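Local structure of phosphoinositol-specific phospholipase C (Pseudomonas sp., 5FYP) at residues A[6-10]-A[11-15]; A[15-19]-A[20-24]; A[152-155]-A[156-160]; A[167-171]-A[172-176]. The protein probably cleaves phosphoinositides in a calcium-dependent reaction, as a bacterial phospholipase C built on a TIM-barrel-like fold. All coordinates share one frame; numbering follows the deposited sequence.

Contact 1: residues A[6-10]-A[11-15]; sequences AFIDP and ASWNT
The indole of Trp13 has the carbonyl oxygen of Pro10 at its edge, near the ring plane, with Pro10 O 3.4 Å from Trp13 CD1. Ile8 comes to the same ring obliquely, its CG2 4.1 Å from Trp13 NE1, and the two side chains cross at about a right angle. The backbone here is an Asx turn running into a 3-10 turn, in the loop before strand 20-25 of the barrel. The carboxylate of Asp9 closes the Asx turn: Ala11 N donates to Asp9 OD1 over 2.9 Å, from above the carboxylate plane. With CG anti to the backbone N (chi1 -180°), the Asp9 side chain can reach forward to that N-H. Pro10 suits the next position because its fixed phi fits the turn and it has no N-H to satisfy. Ser12 N and Ser12 OG both donate to Asp9 O, at 2.8 Å each, the hydroxyl in the carbonyl plane on a lone pair. Beyond, a type I turn is closed by Thr15 N donating to Ser12 O, while Thr15 OG1 separately donates to Ala11 O, 2.8 Å away. A water bridges onward, donating to Pro10 O and accepting from Asn14 N at 2.9 Å.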
loop_
_atom_site.group_PDB
_atom_site.type_symbol
_atom_site.label_atom_id
_atom_site.label_comp_id
_atom_site.label_asym_id
_atom_site.label_seq_id
_atom_site.Cartn_x
_atom_site.Cartn_y
_atom_site.Cartn_z
ATOM N N ALA A 6 -4.798 -20.496 -7.826
ATOM C CA ALA A 6 -3.560 -21.109 -8.346
ATOM C C ALA A 6 -2.344 -20.209 -8.268
ATOM O O ALA A 6 -1.227 -20.700 -8.152
ATOM C CB ALA A 6 -3.755 -21.597 -9.777
ATOM N N PHE A 7 -2.548 -18.899 -8.310
ATOM C CA PHE A 7 -1.426 -17.978 -8.347
ATOM C C PHE A 7 -0.701 -17.840 -7.016
ATOM O O PHE A 7 0.365 -17.213 -6.972
ATOM C CB PHE A 7 -1.814 -16.599 -8.945
ATOM C CG PHE A 7 -2.666 -15.721 -8.081
ATOM C CD1 PHE A 7 -2.095 -14.941 -7.103
ATOM C CD2 PHE A 7 -4.041 -15.621 -8.294
ATOM C CE1 PHE A 7 -2.858 -14.085 -6.345
ATOM C CE2 PHE A 7 -4.801 -14.759 -7.535
ATOM C CZ PHE A 7 -4.206 -13.976 -6.563
ATOM N N ILE A 8 -1.264 -18.374 -5.938
ATOM C CA ILE A 8 -0.640 -18.246 -4.603
ATOM C C ILE A 8 0.088 -19.550 -4.281
ATOM O O ILE A 8 -0.501 -20.614 -4.204
ATOM C CB ILE A 8 -1.674 -17.939 -3.510
ATOM C CG1 ILE A 8 -2.365 -16.603 -3.827
ATOM C CG2 ILE A 8 -0.984 -17.900 -2.138
ATOM C CD1 ILE A 8 -3.375 -16.146 -2.820
ATOM N N ASP A 9 1.388 -19.448 -4.083
ATOM C CA ASP A 9 2.158 -20.613 -3.612
ATOM C C ASP A 9 1.638 -20.983 -2.218
ATOM O O ASP A 9 1.680 -20.153 -1.341
ATOM C CB ASP A 9 3.646 -20.239 -3.624
ATOM C CG ASP A 9 4.567 -21.339 -3.168
ATOM O OD1 ASP A 9 4.132 -22.295 -2.495
ATOM O OD2 ASP A 9 5.764 -21.203 -3.458
ATOM N N PRO A 10 1.204 -22.264 -2.013
ATOM C CA PRO A 10 0.664 -22.637 -0.712
ATOM C C PRO A 10 1.649 -22.443 0.456
ATOM O O PRO A 10 1.221 -22.254 1.587
ATOM C CB PRO A 10 0.284 -24.107 -0.895
ATOM C CG PRO A 10 0.032 -24.241 -2.356
ATOM C CD PRO A 10 1.037 -23.343 -3.004
ATOM N N ALA A 11 2.950 -22.425 0.169
ATOM C CA ALA A 11 3.959 -22.180 1.214
ATOM C C ALA A 11 3.850 -20.754 1.783
ATOM O O ALA A 11 4.393 -20.476 2.854
ATOM C CB ALA A 11 5.346 -22.423 0.655
ATOM N N SER A 12 3.168 -19.863 1.071
ATOM C CA SER A 12 3.021 -18.494 1.525
ATOM C C SER A 12 2.260 -18.367 2.849
ATOM O O SER A 12 2.509 -17.458 3.626
ATOM C CB SER A 12 2.260 -17.664 0.474
ATOM O OG SER A 12 2.897 -17.699 -0.782
ATOM N N TRP A 13 1.307 -19.259 3.083
ATOM C CA TRP A 13 0.370 -19.078 4.177
ATOM C C TRP A 13 1.028 -19.061 5.546
ATOM O O TRP A 13 0.670 -18.246 6.392
ATOM C CB TRP A 13 -0.743 -20.123 4.093
ATOM C CG TRP A 13 -1.641 -19.872 2.967
ATOM C CD1 TRP A 13 -1.696 -20.562 1.773
ATOM C CD2 TRP A 13 -2.579 -18.818 2.868
ATOM N NE1 TRP A 13 -2.647 -20.020 0.978
ATOM C CE2 TRP A 13 -3.193 -18.931 1.609
ATOM C CE3 TRP A 13 -2.988 -17.804 3.742
ATOM C CZ2 TRP A 13 -4.212 -18.069 1.205
ATOM C CZ3 TRP A 13 -3.953 -16.955 3.344
ATOM C CH2 TRP A 13 -4.605 -17.119 2.097
ATOM N N ASN A 14 2.014 -19.928 5.744
ATOM C CA ASN A 14 2.738 -19.983 7.010
ATOM C C ASN A 14 3.988 -19.100 7.027
ATOM O O ASN A 14 4.786 -19.198 7.949
ATOM C CB ASN A 14 3.072 -21.437 7.351
ATOM C CG ASN A 14 3.355 -21.635 8.817
ATOM O OD1 ASN A 14 2.804 -20.950 9.688
ATOM N ND2 ASN A 14 4.218 -22.594 9.102
ATOM N N THR A 15 4.119 -18.188 6.060
ATOM C CA THR A 15 5.270 -17.306 5.987
ATOM C C THR A 15 4.885 -15.941 6.542
ATOM O O THR A 15 3.843 -15.410 6.192
ATOM C CB THR A 15 5.727 -17.166 4.529
ATOM O OG1 THR A 15 5.986 -18.466 3.972
ATOM C CG2 THR A 15 6.969 -16.356 4.367
HETATM O O HOH W 1 2.062 -22.416 4.268
#

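Contact 2: residues A[15-19]-A[20-24]; sequences TPFNG and IAQVA
Ile20 packs its side chain back over a short 3-10 turn, 17-18, that leads into strand 20-25 of the barrel. Ile20 CG1 lies 3.7 Å from Thr15 CG2, and its CD1 reaches the backbone at Thr15 O, 3.6 Å away. CG1 sits beside the backbone N (chi1 -59°), which folds the branch back over the turn. Cutting Ile20 back to an alanine is likely to leave Thr15 CG2 and the Thr15 carbonyl without the branch that covers them. Gly19 suits its place because a side chain there would be crowded by Thr15 CG2.

Backbone bonds close the turn itself: Gly19 N donates to Pro16 O, and Ile20 N to Phe17 O at 3.2 Å. A water extends this set, donating to Phe17 O and Ile20 O and accepting from Gln22 NE2, while Gln22 OE1 is hydrogen-bonded to Thr46 OG1, in strand 46-52.

Gln22 NE2 also approaches the Phe17 ring obliquely, 3.6 Å from Phe17 CE1, with the ring and the amide turned 77° apart. The bridging water rides over the ring centre, its oxygen 3.6 Å above the Phe17 plane.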
loop_
_atom_site.group_PDB
_atom_site.type_symbol
_atom_site.label_atom_id
_atom_site.label_comp_id
_atom_site.label_asym_id
_atom_site.label_seq_id
_atom_site.Cartn_x
_atom_site.Cartn_y
_atom_site.Cartn_z
ATOM N N THR A 15 4.119 -18.188 6.060
ATOM C CA THR A 15 5.270 -17.306 5.987
ATOM C C THR A 15 4.885 -15.941 6.542
ATOM O O THR A 15 3.843 -15.410 6.192
ATOM C CB THR A 15 5.727 -17.166 4.529
ATOM O OG1 THR A 15 5.986 -18.466 3.972
ATOM C CG2 THR A 15 6.969 -16.356 4.367
ATOM N N PRO A 16 5.753 -15.311 7.365
ATOM C CA PRO A 16 5.542 -13.926 7.755
ATOM C C PRO A 16 5.321 -13.041 6.536
ATOM O O PRO A 16 5.972 -13.244 5.515
ATOM C CB PRO A 16 6.853 -13.573 8.456
ATOM C CG PRO A 16 7.281 -14.880 9.058
ATOM C CD PRO A 16 6.982 -15.865 7.966
ATOM N N PHE A 17 4.450 -12.057 6.655
ATOM C CA PHE A 17 4.125 -11.227 5.493
ATOM C C PHE A 17 5.345 -10.587 4.855
ATOM O O PHE A 17 5.420 -10.458 3.632
ATOM C CB PHE A 17 3.106 -10.172 5.916
ATOM C CG PHE A 17 2.515 -9.367 4.767
ATOM C CD1 PHE A 17 1.648 -9.941 3.872
ATOM C CD2 PHE A 17 2.844 -8.032 4.597
ATOM C CE1 PHE A 17 1.107 -9.200 2.840
ATOM C CE2 PHE A 17 2.300 -7.287 3.566
ATOM C CZ PHE A 17 1.427 -7.858 2.672
ATOM N N ASN A 18 6.301 -10.174 5.691
ATOM C CA ASN A 18 7.535 -9.572 5.201
ATOM C C ASN A 18 8.448 -10.547 4.455
ATOM O O ASN A 18 9.362 -10.110 3.765
ATOM C CB ASN A 18 8.295 -8.890 6.330
ATOM C CG ASN A 18 8.619 -9.847 7.449
ATOM O OD1 ASN A 18 7.715 -10.410 8.094
ATOM N ND2 ASN A 18 9.893 -9.976 7.758
ATOM N N GLY A 19 8.200 -11.851 4.612
ATOM C CA GLY A 19 8.934 -12.872 3.850
ATOM C C GLY A 19 8.270 -13.324 2.584
ATOM O O GLY A 19 8.730 -14.322 1.996
ATOM N N ILE A 20 7.229 -12.617 2.143
ATOM C CA ILE A 20 6.469 -12.986 0.955
ATOM C C ILE A 20 6.706 -11.949 -0.155
ATOM O O ILE A 20 6.614 -10.737 0.073
ATOM C CB ILE A 20 4.970 -13.099 1.279
ATOM C CG1 ILE A 20 4.714 -14.144 2.366
ATOM C CG2 ILE A 20 4.181 -13.404 0.022
ATOM C CD1 ILE A 20 3.297 -14.199 2.857
ATOM N N ALA A 21 7.003 -12.457 -1.343
ATOM C CA ALA A 21 7.124 -11.666 -2.567
ATOM C C ALA A 21 5.815 -11.746 -3.353
ATOM O O ALA A 21 5.208 -12.823 -3.485
ATOM C CB ALA A 21 8.254 -12.171 -3.426
ATOM N N GLN A 22 5.443 -10.622 -3.939
ATOM C CA GLN A 22 4.221 -10.497 -4.708
ATOM C C GLN A 22 4.439 -9.729 -5.988
ATOM O O GLN A 22 5.162 -8.712 -6.023
ATOM C CB GLN A 22 3.151 -9.722 -3.928
ATOM C CG GLN A 22 2.821 -10.261 -2.566
ATOM C CD GLN A 22 1.615 -9.547 -1.985
ATOM O OE1 GLN A 22 0.596 -9.321 -2.677
ATOM N NE2 GLN A 22 1.692 -9.213 -0.717
ATOM N N VAL A 23 3.684 -10.102 -7.001
ATOM C CA VAL A 23 3.374 -9.222 -8.133
ATOM C C VAL A 23 2.266 -8.274 -7.671
ATOM O O VAL A 23 1.228 -8.716 -7.166
ATOM C CB VAL A 23 2.875 -10.042 -9.332
ATOM C CG1 VAL A 23 2.499 -9.154 -10.497
ATOM C CG2 VAL A 23 3.939 -11.059 -9.760
ATOM N N ALA A 24 2.507 -6.985 -7.858
ATOM C CA ALA A 24 1.542 -5.930 -7.565
ATOM C C ALA A 24 1.171 -5.257 -8.869
ATOM O O ALA A 24 1.911 -5.283 -9.853
ATOM C CB ALA A 24 2.144 -4.925 -6.598
HETATM O O HOH W 2 4.206 -9.469 0.907
#

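Contact 3: residues A[152-155]-A[156-160]; sequences QDLA and THIGS
The side-chain amide of Gln152 finds its acceptor one turn further on, where NE2 donates to Thr156 OG1 over 3.1 Å. The bond is somewhat bent, 143° at the hydrogen, and the hydroxyl is tilted from the amide plane. A bend at chi2 (63°) turns the amide forward along the helix toward Thr156. Replaced by a leucine, the residue would offer no N-H, and Thr156 OG1 would probably lose this donor. The backbone N-H of Thr156 is satisfied separately, by Gln152 O at 2.9 Å; His157 N likewise donates to Asp153 O, and Ile158 N to Leu154 O. Asp153 spends its OD2 on Thr150 N, just before the segment.

The helix 151-158 ends in a Schellman motif. Ser160 N donates to Ala155 O at 2.9 Å, and Gly159 N to Thr156 O at 3.1 Å, so two carbonyls of the last turn are used. Gly159 suits its place because its phi is positive (74°), which is unfavourable for residues with a CB. Ser160 OG is held by Asn168 ND2 of the following helix. Ile158 CG1, placed between the backbone N and the carbonyl carbon, lies 3.5 Å from Ala155 O.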
loop_
_atom_site.group_PDB
_atom_site.type_symbol
_atom_site.label_atom_id
_atom_site.label_comp_id
_atom_site.label_asym_id
_atom_site.label_seq_id
_atom_site.Cartn_x
_atom_site.Cartn_y
_atom_site.Cartn_z
ATOM N N GLN A 152 -0.416 0.214 14.370
ATOM C CA GLN A 152 -0.493 -0.191 15.767
ATOM C C GLN A 152 -0.673 -1.703 15.930
ATOM O O GLN A 152 -0.166 -2.295 16.874
ATOM C CB GLN A 152 -1.625 0.544 16.447
ATOM C CG GLN A 152 -1.840 0.162 17.904
ATOM C CD GLN A 152 -0.652 0.505 18.771
ATOM O OE1 GLN A 152 -0.430 1.663 19.048
ATOM N NE2 GLN A 152 0.089 -0.498 19.232
ATOM N N ASP A 153 -1.426 -2.328 15.031
ATOM C CA ASP A 153 -1.586 -3.773 15.098
ATOM C C ASP A 153 -0.246 -4.472 14.936
ATOM O O ASP A 153 0.065 -5.442 15.628
ATOM C CB ASP A 153 -2.575 -4.238 14.049
ATOM C CG ASP A 153 -3.941 -3.596 14.216
ATOM O OD1 ASP A 153 -4.378 -3.344 15.377
ATOM O OD2 ASP A 153 -4.621 -3.392 13.176
ATOM N N LEU A 154 0.568 -3.999 13.981
ATOM C CA LEU A 154 1.892 -4.555 13.775
ATOM C C LEU A 154 2.772 -4.315 14.989
ATOM O O LEU A 154 3.500 -5.193 15.435
ATOM C CB LEU A 154 2.508 -3.961 12.525
ATOM C CG LEU A 154 3.933 -4.454 12.213
ATOM C CD1 LEU A 154 4.013 -5.949 11.992
ATOM C CD2 LEU A 154 4.443 -3.687 11.008
ATOM N N ALA A 155 2.700 -3.111 15.533
ATOM C CA ALA A 155 3.494 -2.742 16.710
ATOM C C ALA A 155 3.194 -3.659 17.889
ATOM O O ALA A 155 4.105 -4.185 18.541
ATOM C CB ALA A 155 3.258 -1.288 17.053
ATOM N N THR A 156 1.925 -3.888 18.153
ATOM C CA THR A 156 1.548 -4.812 19.199
ATOM C C THR A 156 2.091 -6.208 18.911
ATOM O O THR A 156 2.605 -6.878 19.810
ATOM C CB THR A 156 0.032 -4.812 19.350
ATOM O OG1 THR A 156 -0.361 -3.516 19.806
ATOM C CG2 THR A 156 -0.439 -5.887 20.320
ATOM N N HIS A 157 1.995 -6.661 17.670
ATOM C CA HIS A 157 2.497 -7.986 17.304
ATOM C C HIS A 157 3.974 -8.170 17.687
ATOM O O HIS A 157 4.353 -9.218 18.186
ATOM C CB HIS A 157 2.317 -8.255 15.817
ATOM C CG HIS A 157 2.809 -9.592 15.406
ATOM N ND1 HIS A 157 2.139 -10.756 15.704
ATOM C CD2 HIS A 157 3.943 -9.956 14.763
ATOM C CE1 HIS A 157 2.816 -11.779 15.225
ATOM N NE2 HIS A 157 3.918 -11.324 14.658
ATOM N N ILE A 158 4.782 -7.161 17.421
ATOM C CA ILE A 158 6.232 -7.248 17.692
ATOM C C ILE A 158 6.634 -6.704 19.065
ATOM O O ILE A 158 7.813 -6.678 19.404
ATOM C CB ILE A 158 7.075 -6.566 16.593
ATOM C CG1 ILE A 158 6.945 -5.030 16.599
ATOM C CG2 ILE A 158 6.738 -7.154 15.226
ATOM C CD1 ILE A 158 8.075 -4.328 15.909
ATOM N N GLY A 159 5.679 -6.257 19.875
ATOM C CA GLY A 159 5.996 -5.742 21.226
ATOM C C GLY A 159 6.653 -4.362 21.246
ATOM O O GLY A 159 7.430 -4.076 22.150
ATOM N N SER A 160 6.316 -3.513 20.272
ATOM C CA SER A 160 6.886 -2.178 20.127
ATOM C C SER A 160 5.800 -1.116 20.294
ATOM O O SER A 160 4.636 -1.361 19.982
ATOM C CB SER A 160 7.494 -2.056 18.725
ATOM O OG SER A 160 8.080 -0.781 18.474
#

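Contact 4: residues A[167-171]-A[172-176]; sequences GNLKG and KSWPT
Leu169 and Trp174 meet across the bend, the leucine approaching the indole obliquely with its CD2 3.8 Å from Trp174 NE1. These two apolar groups suit the buried side of the loop, while Lys172 occupies the exposed side. Lys172 passes its aliphatic stem over the end of helix 165-168, with CG 3.5 Å from Asn168 O. Its CG is anti to the carbonyl carbon, and a bend at chi2 (-88°) carries the chain back over the turn, bringing NZ near two waters. One of them donates to Asn168 O and accepts from Lys172 NZ, though at a separation so short that its details are doubtful; the second, donating to Lys170 O, takes a weak bond from the same NZ. Another water bridges Gly171 O and Ser173 OG, which it meets at 2.9 Å.

Further out, Trp174 NE1 is held by Ser256 O and Trp174 N by Asn18 OD1, while Lys172 O accepts from Ser256 OG. Leu154 of helix 151-158 packs on both Leu169 and Trp174.

The framework beneath these contacts is a type II beta turn, Leu169 to Lys172, closed by Lys172 N donating to Leu169 O over 2.9 Å. Gly171 holds the third position, where its phi of 85° would press any side chain against the preceding carbonyl oxygen, the usual reason for a glycine in a type II turn.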
loop_
_atom_site.group_PDB
_atom_site.type_symbol
_atom_site.label_atom_id
_atom_site.label_comp_id
_atom_site.label_asym_id
_atom_site.label_seq_id
_atom_site.Cartn_x
_atom_site.Cartn_y
_atom_site.Cartn_z
ATOM N N GLY A 167 12.766 1.054 13.662
ATOM C CA GLY A 167 13.925 0.291 14.117
ATOM C C GLY A 167 13.590 -1.005 14.817
ATOM O O GLY A 167 14.379 -1.968 14.750
ATOM N N ASN A 168 12.455 -1.080 15.503
ATOM C CA ASN A 168 12.125 -2.310 16.226
ATOM C C ASN A 168 11.712 -3.458 15.332
ATOM O O ASN A 168 11.796 -4.613 15.737
ATOM C CB ASN A 168 11.109 -2.040 17.318
ATOM C CG ASN A 168 11.687 -1.211 18.457
ATOM O OD1 ASN A 168 12.895 -1.110 18.616
ATOM N ND2 ASN A 168 10.826 -0.683 19.282
ATOM N N LEU A 169 11.329 -3.160 14.094
ATOM C CA LEU A 169 11.045 -4.243 13.140
ATOM C C LEU A 169 12.250 -5.059 12.747
ATOM O O LEU A 169 12.087 -6.193 12.309
ATOM C CB LEU A 169 10.363 -3.708 11.890
ATOM C CG LEU A 169 8.853 -3.460 12.079
ATOM C CD1 LEU A 169 8.322 -2.555 10.979
ATOM C CD2 LEU A 169 8.105 -4.769 12.069
ATOM N N LYS A 170 13.452 -4.500 12.863
ATOM C CA LYS A 170 14.639 -5.228 12.459
ATOM C C LYS A 170 14.754 -6.520 13.280
ATOM O O LYS A 170 14.748 -6.495 14.501
ATOM C CB LYS A 170 15.875 -4.352 12.640
ATOM C CG LYS A 170 17.142 -4.981 12.104
ATOM C CD LYS A 170 18.353 -4.089 12.440
ATOM C CE LYS A 170 18.663 -4.335 13.922
ATOM N NZ LYS A 170 19.975 -3.939 14.355
ATOM N N GLY A 171 14.848 -7.626 12.593
ATOM C CA GLY A 171 14.960 -8.932 13.265
ATOM C C GLY A 171 13.631 -9.537 13.653
ATOM O O GLY A 171 13.600 -10.608 14.232
ATOM N N LYS A 172 12.535 -8.889 13.268
ATOM C CA LYS A 172 11.206 -9.370 13.667
ATOM C C LYS A 172 10.388 -9.817 12.451
ATOM O O LYS A 172 10.525 -9.374 11.318
ATOM C CB LYS A 172 10.470 -8.291 14.486
ATOM C CG LYS A 172 11.038 -8.030 15.919
ATOM C CD LYS A 172 10.408 -8.952 16.962
ATOM C CE LYS A 172 10.721 -8.675 18.416
ATOM N NZ LYS A 172 12.050 -8.103 18.663
ATOM N N SER A 173 9.455 -10.703 12.733
ATOM C CA SER A 173 8.511 -11.208 11.736
ATOM C C SER A 173 7.161 -10.524 11.879
ATOM O O SER A 173 6.607 -10.380 12.982
ATOM C CB SER A 173 8.305 -12.712 11.919
ATOM O OG SER A 173 9.498 -13.390 11.673
ATOM N N TRP A 174 6.605 -10.115 10.741
ATOM C CA TRP A 174 5.186 -9.741 10.702
ATOM C C TRP A 174 4.323 -10.982 10.959
ATOM O O TRP A 174 4.788 -12.114 10.793
ATOM C CB TRP A 174 4.833 -9.171 9.328
ATOM C CG TRP A 174 5.416 -7.824 9.023
ATOM C CD1 TRP A 174 6.717 -7.427 9.149
ATOM C CD2 TRP A 174 4.711 -6.700 8.464
ATOM N NE1 TRP A 174 6.857 -6.121 8.728
ATOM C CE2 TRP A 174 5.646 -5.655 8.296
ATOM C CE3 TRP A 174 3.373 -6.469 8.092
ATOM C CZ2 TRP A 174 5.290 -4.419 7.803
ATOM C CZ3 TRP A 174 3.024 -5.237 7.597
ATOM C CH2 TRP A 174 3.976 -4.218 7.486
ATOM N N PRO A 175 3.021 -10.780 11.256
ATOM C CA PRO A 175 2.113 -11.922 11.224
ATOM C C PRO A 175 2.169 -12.617 9.861
ATOM O O PRO A 175 2.499 -12.013 8.821
ATOM C CB PRO A 175 0.738 -11.287 11.471
ATOM C CG PRO A 175 1.051 -9.984 12.173
ATOM C CD PRO A 175 2.309 -9.526 11.512
ATOM N N THR A 176 1.826 -13.894 9.874
ATOM C CA THR A 176 1.845 -14.677 8.637
ATOM C C THR A 176 0.667 -14.323 7.757
ATOM O O THR A 176 -0.322 -13.715 8.209
ATOM C CB THR A 176 1.819 -16.201 8.893
ATOM O OG1 THR A 176 0.576 -16.493 9.510
ATOM C CG2 THR A 176 2.998 -16.642 9.771
HETATM O O HOH W 3 12.339 -5.641 18.140
HETATM O O HOH W 4 14.830 -7.869 16.975
HETATM O O HOH W 5 12.023 -13.000 13.052
#

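Contact 2 lies deepest, its centre about 13 Å from the chain's centre: apolar packing and one bridging water where the first barrel strand begins. Contact 1 is further out, about 20 Å between the same kinds of centre; it shares Thr15 with contact 2, and both lean on strand 295-297, but its bonds are mostly turn-forming ones. Contacts 3 and 4 are nearer the surface and pack side by side, on the successive helices 151-158 and 165-168. Both join a buried apolar side to an exposed polar one, yet contact 3 is mostly helix backbone bonding, while in contact 4 waters join several exposed polar atoms. Side-chain bonds link contact 4 to both contact 2 and contact 3.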